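PDB 4H3T: CRISPR-associated protein, Cse1 family from Acidimicrobium ferrooxidans, which probably serves as the large subunit of a type I-E CRISPR Cascade surveillance complex, which recognises invading DNA. Local coordinates for residues Leu197-Phe202 with Pro317-Pro322; Ser361-Ser366 with Leu379-Leu384. The protein carries 1 engineered substitution. All coordinates share one frame; numbering follows the deposited sequence.

Interaction 1 (Leu197-Phe202 with Pro317-Pro322); sequences LAWIGF and PLRARP
The backbone carbonyl oxygen Trp-199 O is gripped twice by one guanidinium, that of Arg-319, where the short helix 196-199 ends and leads into strand 202-206, an outer strand of a three-stranded antiparallel sheet; Arg-319 belongs to the loop after strand 312-317. Arg-319 NH2 lies 2.9 Å from Trp-199 O and in its carbonyl plane, while Arg-319 NE lies 3.1 Å from the same oxygen and is tilted from that plane. Both bonds are clearly bent, as expected when two neighbouring nitrogens approach one atom side-on. Ile-200 is the first residue to leave helical phi/psi, and the two nitrogens converge on one carbonyl oxygen of the helix's last residue. The Arg-319 chain is extended from CG to NE, which carries the guanidinium up to the carbonyl. Beside it, the indole of Trp-199 stands with CG anti to the backbone N (chi1 -178°) and lays its six-membered ring across Pro-317: CG of Pro-317 sits 3.8 Å from that ring's centroid, only 13° off the normal, a CH-pi contact. Arg-291 adds a cation-pi contact to the same indole. Gly-201 comes close to the other segment, its CA 3.4 Å from Leu-318 O in a CA-H...O contact. A water beside this approach donates to both carbonyls, 2.8 Å from Gly-201 O and 2.6 Å from Leu-318 O.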
loop_
_atom_site.group_PDB
_atom_site.type_symbol
_atom_site.label_atom_id
_atom_site.label_comp_id
_atom_site.label_asym_id
_atom_site.label_seq_id
_atom_site.Cartn_x
_atom_site.Cartn_y
_atom_site.Cartn_z
ATOM N N LEU A 197 -2.530 9.162 -3.162
ATOM C CA LEU A 197 -2.226 7.770 -2.827
ATOM C C LEU A 197 -0.858 7.359 -3.345
ATOM O O LEU A 197 -0.235 6.486 -2.739
ATOM C CB LEU A 197 -3.298 6.779 -3.296
ATOM C CG LEU A 197 -4.566 6.736 -2.522
ATOM C CD1 LEU A 197 -5.443 5.556 -2.974
ATOM C CD2 LEU A 197 -4.279 6.571 -1.025
ATOM N N ALA A 198 -0.393 7.978 -4.435
ATOM C CA ALA A 198 0.969 7.756 -4.941
ATOM C C ALA A 198 2.024 8.349 -3.923
ATOM O O ALA A 198 3.150 7.879 -3.865
ATOM C CB ALA A 198 1.156 8.365 -6.337
ATOM N N TRP A 199 1.652 9.402 -3.192
ATOM C CA TRP A 199 2.494 10.049 -2.209
ATOM C C TRP A 199 2.542 9.315 -0.876
ATOM O O TRP A 199 3.594 9.226 -0.268
ATOM C CB TRP A 199 1.992 11.472 -1.977
ATOM C CG TRP A 199 2.842 12.236 -1.008
ATOM C CD1 TRP A 199 4.166 12.551 -1.143
ATOM C CD2 TRP A 199 2.407 12.824 0.227
ATOM N NE1 TRP A 199 4.580 13.266 -0.057
ATOM C CE2 TRP A 199 3.537 13.408 0.826
ATOM C CE3 TRP A 199 1.182 12.864 0.909
ATOM C CZ2 TRP A 199 3.489 14.012 2.090
ATOM C CZ3 TRP A 199 1.137 13.442 2.180
ATOM C CH2 TRP A 199 2.274 14.043 2.737
ATOM N N ILE A 200 1.412 8.873 -0.355
ATOM C CA ILE A 200 1.427 8.248 0.984
ATOM C C ILE A 200 1.877 6.765 0.913
ATOM O O ILE A 200 1.752 6.091 -0.116
ATOM C CB ILE A 200 0.087 8.345 1.771
ATOM C CG1 ILE A 200 -1.094 7.640 1.065
ATOM C CG2 ILE A 200 -0.268 9.792 2.075
ATOM C CD1 ILE A 200 -2.169 7.173 1.947
ATOM N N GLY A 201 2.335 6.290 2.046
ATOM C CA GLY A 201 2.568 4.875 2.303
ATOM C C GLY A 201 1.244 4.323 2.818
ATOM O O GLY A 201 0.832 4.638 3.925
ATOM N N PHE A 202 0.528 3.517 2.008
ATOM C CA PHE A 202 -0.816 3.005 2.384
ATOM C C PHE A 202 -0.729 1.692 3.137
ATOM O O PHE A 202 0.061 0.829 2.774
ATOM C CB PHE A 202 -1.626 2.842 1.142
ATOM C CG PHE A 202 -2.974 2.161 1.305
ATOM C CD1 PHE A 202 -4.121 2.897 1.587
ATOM C CD2 PHE A 202 -3.079 0.778 1.257
ATOM C CE1 PHE A 202 -5.347 2.247 1.785
ATOM C CE2 PHE A 202 -4.290 0.152 1.396
ATOM C CZ PHE A 202 -5.415 0.880 1.681
ATOM N N PRO A 317 5.338 10.784 5.234
ATOM C CA PRO A 317 4.718 9.457 5.406
ATOM C C PRO A 317 5.738 8.342 5.631
ATOM O O PRO A 317 6.775 8.333 4.994
ATOM C CB PRO A 317 3.986 9.229 4.053
ATOM C CG PRO A 317 3.867 10.572 3.408
ATOM C CD PRO A 317 5.054 11.354 3.891
ATOM N N LEU A 318 5.428 7.388 6.476
ATOM C CA LEU A 318 6.218 6.161 6.589
ATOM C C LEU A 318 5.932 5.316 5.327
ATOM O O LEU A 318 4.747 5.156 4.927
ATOM C CB LEU A 318 5.813 5.371 7.809
ATOM C CG LEU A 318 6.322 5.867 9.151
ATOM C CD1 LEU A 318 5.670 5.120 10.284
ATOM C CD2 LEU A 318 7.878 5.792 9.195
ATOM N N ARG A 319 6.961 4.742 4.740
ATOM C CA ARG A 319 6.810 4.043 3.450
ATOM C C ARG A 319 7.454 2.701 3.437
ATOM O O ARG A 319 8.574 2.542 3.909
ATOM C CB ARG A 319 7.386 4.866 2.302
ATOM C CG ARG A 319 6.584 6.119 2.017
ATOM C CD ARG A 319 7.011 6.697 0.690
ATOM N NE ARG A 319 6.376 7.979 0.385
ATOM C CZ ARG A 319 6.833 9.180 0.717
ATOM N NH1 ARG A 319 7.914 9.306 1.489
ATOM N NH2 ARG A 319 6.176 10.266 0.344
ATOM N N ALA A 320 6.660 1.703 2.999
ATOM C CA ALA A 320 7.123 0.356 2.742
ATOM C C ALA A 320 8.190 0.502 1.682
ATOM O O ALA A 320 7.991 1.224 0.681
ATOM C CB ALA A 320 5.978 -0.500 2.253
ATOM N N ARG A 321 9.361 -0.038 1.966
ATOM C CA ARG A 321 10.500 0.121 1.070
ATOM C C ARG A 321 10.323 -0.847 -0.138
ATOM O O ARG A 321 10.177 -2.054 0.087
ATOM C CB ARG A 321 11.805 -0.171 1.864
ATOM C CG ARG A 321 13.084 -0.101 1.081
ATOM C CD ARG A 321 14.287 -0.367 2.013
ATOM N NE ARG A 321 15.091 0.830 2.298
ATOM C CZ ARG A 321 15.928 0.987 3.331
ATOM N NH1 ARG A 321 16.089 0.011 4.227
ATOM N NH2 ARG A 321 16.600 2.122 3.484
ATOM N N PRO A 322 10.329 -0.381 -1.418
ATOM C CA PRO A 322 10.236 -1.361 -2.540
ATOM C C PRO A 322 11.513 -2.198 -2.643
ATOM O O PRO A 322 12.571 -1.878 -2.100
ATOM C CB PRO A 322 10.006 -0.494 -3.793
ATOM C CG PRO A 322 9.797 0.944 -3.278
ATOM C CD PRO A 322 10.444 1.009 -1.916
HETATM O O HOH W 1 2.451 4.748 6.173
HETATM O O HOH W 2 3.414 1.822 2.787
#

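Interaction 2 (Ser361-Ser366 with Leu379-Leu384); sequences SLLVTS and LAYDRL
Leu-363 holds CG anti to the backbone N (chi1 171°), and Arg-383, in the given conformer of two deposited, bends at chi3 (92°); together these torsions bring CD1 of Leu-363 over one face of the guanidinium, 3.8 Å from Arg-383 NH2. The same methyl meets the edge of the Tyr-381 ring, 3.8 Å from CE1. In that same conformer NH2 also makes a weak bond to Tyr-381 OH, while NH1 forms a salt bridge with Glu-53. The backbones form an antiparallel beta hairpin, their strand axes at 166°. Leu-362/Leu-384, Val-364/Asp-382 and Ser-366/Ala-380 are the hydrogen-bonded pairs, each closed by two N-H...O bonds. The bond from Val-364 N to Asp-382 O is short, at 2.8 Å, and nearly straight. On the sheet face carrying Ser-366, its OG touches Ala-380 CB at 3.3 Å and is hydrogen-bonded to Ala-320 O. Asp-382 leaves the strand on this face, and its carboxylate turns away from strand 359-370 to Arg-468 of helix 445-473 and the backbone N of Val-326. Backbone bonds of Leu-363 with Ala-204 and Ser-361 with Val-206 make 359-370 the middle strand, between 375-387 and 202-206, with helix 52-68 against the face bearing Leu-363 and Thr-365.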
loop_
_atom_site.group_PDB
_atom_site.type_symbol
_atom_site.label_atom_id
_atom_site.label_comp_id
_atom_site.label_asym_id
_atom_site.label_seq_id
_atom_site.Cartn_x
_atom_site.Cartn_y
_atom_site.Cartn_z
ATOM N N SER A 361 -4.832 -9.357 7.853
ATOM C CA SER A 361 -3.865 -9.332 6.789
ATOM C C SER A 361 -3.641 -7.846 6.415
ATOM O O SER A 361 -4.579 -7.172 5.946
ATOM C CB SER A 361 -4.409 -10.153 5.633
ATOM O OG SER A 361 -3.593 -9.961 4.496
ATOM N N LEU A 362 -2.416 -7.340 6.610
ATOM C CA LEU A 362 -2.144 -5.943 6.350
ATOM C C LEU A 362 -1.740 -5.768 4.913
ATOM O O LEU A 362 -0.753 -6.334 4.498
ATOM C CB LEU A 362 -1.029 -5.416 7.274
ATOM C CG LEU A 362 -1.313 -5.440 8.742
ATOM C CD1 LEU A 362 -0.160 -4.877 9.478
ATOM C CD2 LEU A 362 -2.651 -4.669 9.093
ATOM N N LEU A 363 -2.498 -4.991 4.169
ATOM C CA LEU A 363 -2.199 -4.663 2.781
ATOM C C LEU A 363 -1.340 -3.440 2.811
ATOM O O LEU A 363 -1.761 -2.447 3.362
ATOM C CB LEU A 363 -3.492 -4.396 2.016
ATOM C CG LEU A 363 -3.380 -3.816 0.576
ATOM C CD1 LEU A 363 -2.549 -4.694 -0.342
ATOM C CD2 LEU A 363 -4.736 -3.617 0.015
ATOM N N VAL A 364 -0.160 -3.475 2.209
ATOM C CA VAL A 364 0.721 -2.316 2.148
ATOM C C VAL A 364 1.015 -1.955 0.727
ATOM O O VAL A 364 1.445 -2.830 -0.049
ATOM C CB VAL A 364 2.025 -2.775 2.913
ATOM C CG1 VAL A 364 3.156 -1.806 2.811
ATOM C CG2 VAL A 364 1.728 -3.078 4.379
ATOM N N THR A 365 0.943 -0.686 0.390
ATOM C CA THR A 365 1.435 -0.189 -0.898
ATOM C C THR A 365 2.258 1.116 -0.778
ATOM O O THR A 365 2.012 1.930 0.108
ATOM C CB THR A 365 0.293 0.072 -1.929
ATOM O OG1 THR A 365 -0.409 1.276 -1.524
ATOM C CG2 THR A 365 -0.655 -1.142 -2.059
ATOM N N SER A 366 3.262 1.291 -1.666
ATOM C CA SER A 366 3.978 2.585 -1.804
ATOM C C SER A 366 4.509 2.690 -3.183
ATOM O O SER A 366 4.614 1.688 -3.870
ATOM C CB SER A 366 5.096 2.759 -0.763
ATOM O OG SER A 366 6.176 1.922 -1.087
ATOM N N LEU A 379 7.122 0.171 -7.392
ATOM C CA LEU A 379 5.873 0.042 -6.675
ATOM C C LEU A 379 6.044 -1.063 -5.646
ATOM O O LEU A 379 6.502 -2.141 -6.023
ATOM C CB LEU A 379 4.768 -0.296 -7.683
ATOM C CG LEU A 379 3.315 -0.307 -7.199
ATOM C CD1 LEU A 379 2.859 1.096 -6.820
ATOM C CD2 LEU A 379 2.431 -0.829 -8.311
ATOM N N ALA A 380 5.862 -0.757 -4.358
ATOM C CA ALA A 380 5.863 -1.764 -3.285
ATOM C C ALA A 380 4.391 -2.171 -3.077
ATOM O O ALA A 380 3.481 -1.312 -3.023
ATOM C CB ALA A 380 6.461 -1.188 -1.996
ATOM N N TYR A 381 4.143 -3.454 -3.009
ATOM C CA TYR A 381 2.783 -3.991 -2.886
ATOM C C TYR A 381 2.901 -5.324 -2.131
ATOM O O TYR A 381 3.748 -6.115 -2.489
ATOM C CB TYR A 381 2.187 -4.144 -4.275
ATOM C CG TYR A 381 1.115 -5.199 -4.323
ATOM C CD1 TYR A 381 -0.045 -5.073 -3.566
ATOM C CD2 TYR A 381 1.270 -6.346 -5.098
ATOM C CE1 TYR A 381 -0.987 -6.097 -3.505
ATOM C CE2 TYR A 381 0.304 -7.361 -5.086
ATOM C CZ TYR A 381 -0.817 -7.237 -4.267
ATOM O OH TYR A 381 -1.796 -8.205 -4.184
ATOM N N ASP A 382 2.192 -5.507 -1.012
ATOM C CA ASP A 382 2.348 -6.745 -0.228
ATOM C C ASP A 382 1.264 -6.888 0.758
ATOM O O ASP A 382 0.520 -5.940 0.996
ATOM C CB ASP A 382 3.725 -6.724 0.503
ATOM C CG ASP A 382 4.442 -8.080 0.699
ATOM O OD1 ASP A 382 3.742 -9.149 0.725
ATOM O OD2 ASP A 382 5.717 -8.082 0.789
ATOM N N ARG A 383 1.179 -8.093 1.298
ATOM C CA ARG A 383 0.253 -8.531 2.290
ATOM C C ARG A 383 1.019 -9.252 3.387
ATOM O O ARG A 383 1.921 -10.048 3.087
ATOM C CB ARG A 383 -0.787 -9.451 1.627
ATOM C CG ARG A 383 -1.263 -8.894 0.290
ATOM C CD ARG A 383 -2.477 -9.606 -0.268
ATOM N NE ARG A 383 -3.698 -8.954 0.160
ATOM C CZ ARG A 383 -4.444 -8.118 -0.554
ATOM N NH1 ARG A 383 -5.543 -7.600 -0.030
ATOM N NH2 ARG A 383 -4.108 -7.808 -1.809
ATOM N N LEU A 384 0.738 -8.898 4.652
ATOM C CA LEU A 384 1.383 -9.529 5.768
ATOM C C LEU A 384 0.336 -9.971 6.781
ATOM O O LEU A 384 -0.331 -9.131 7.366
ATOM C CB LEU A 384 2.394 -8.560 6.393
ATOM C CG LEU A 384 3.270 -9.157 7.515
ATOM C CD1 LEU A 384 4.174 -10.337 7.013
ATOM C CD2 LEU A 384 4.089 -8.091 8.183
#

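Reading from the N terminus, the chain passes through 197-202 and returns 115 residues later at 317-322, so interaction 1 closes a long loop containing helices and much strand. Interaction 2 opens only afterwards and closes a short hairpin loop; the two are in series, neither nested nor crossed. Their centres nevertheless lie about 10 Å apart, and they touch directly. Phe-202 N approaches Thr-365 O to 2.9 Å, a probable hydrogen bond that joins strand 202-206 to the hairpin. From the other segment of interaction 1, Ala-320 O lies 2.6 Å from Ser-366 OG, also a probable hydrogen bond. Both segments of 197-202/317-322 are thereby tied to strand 359-370.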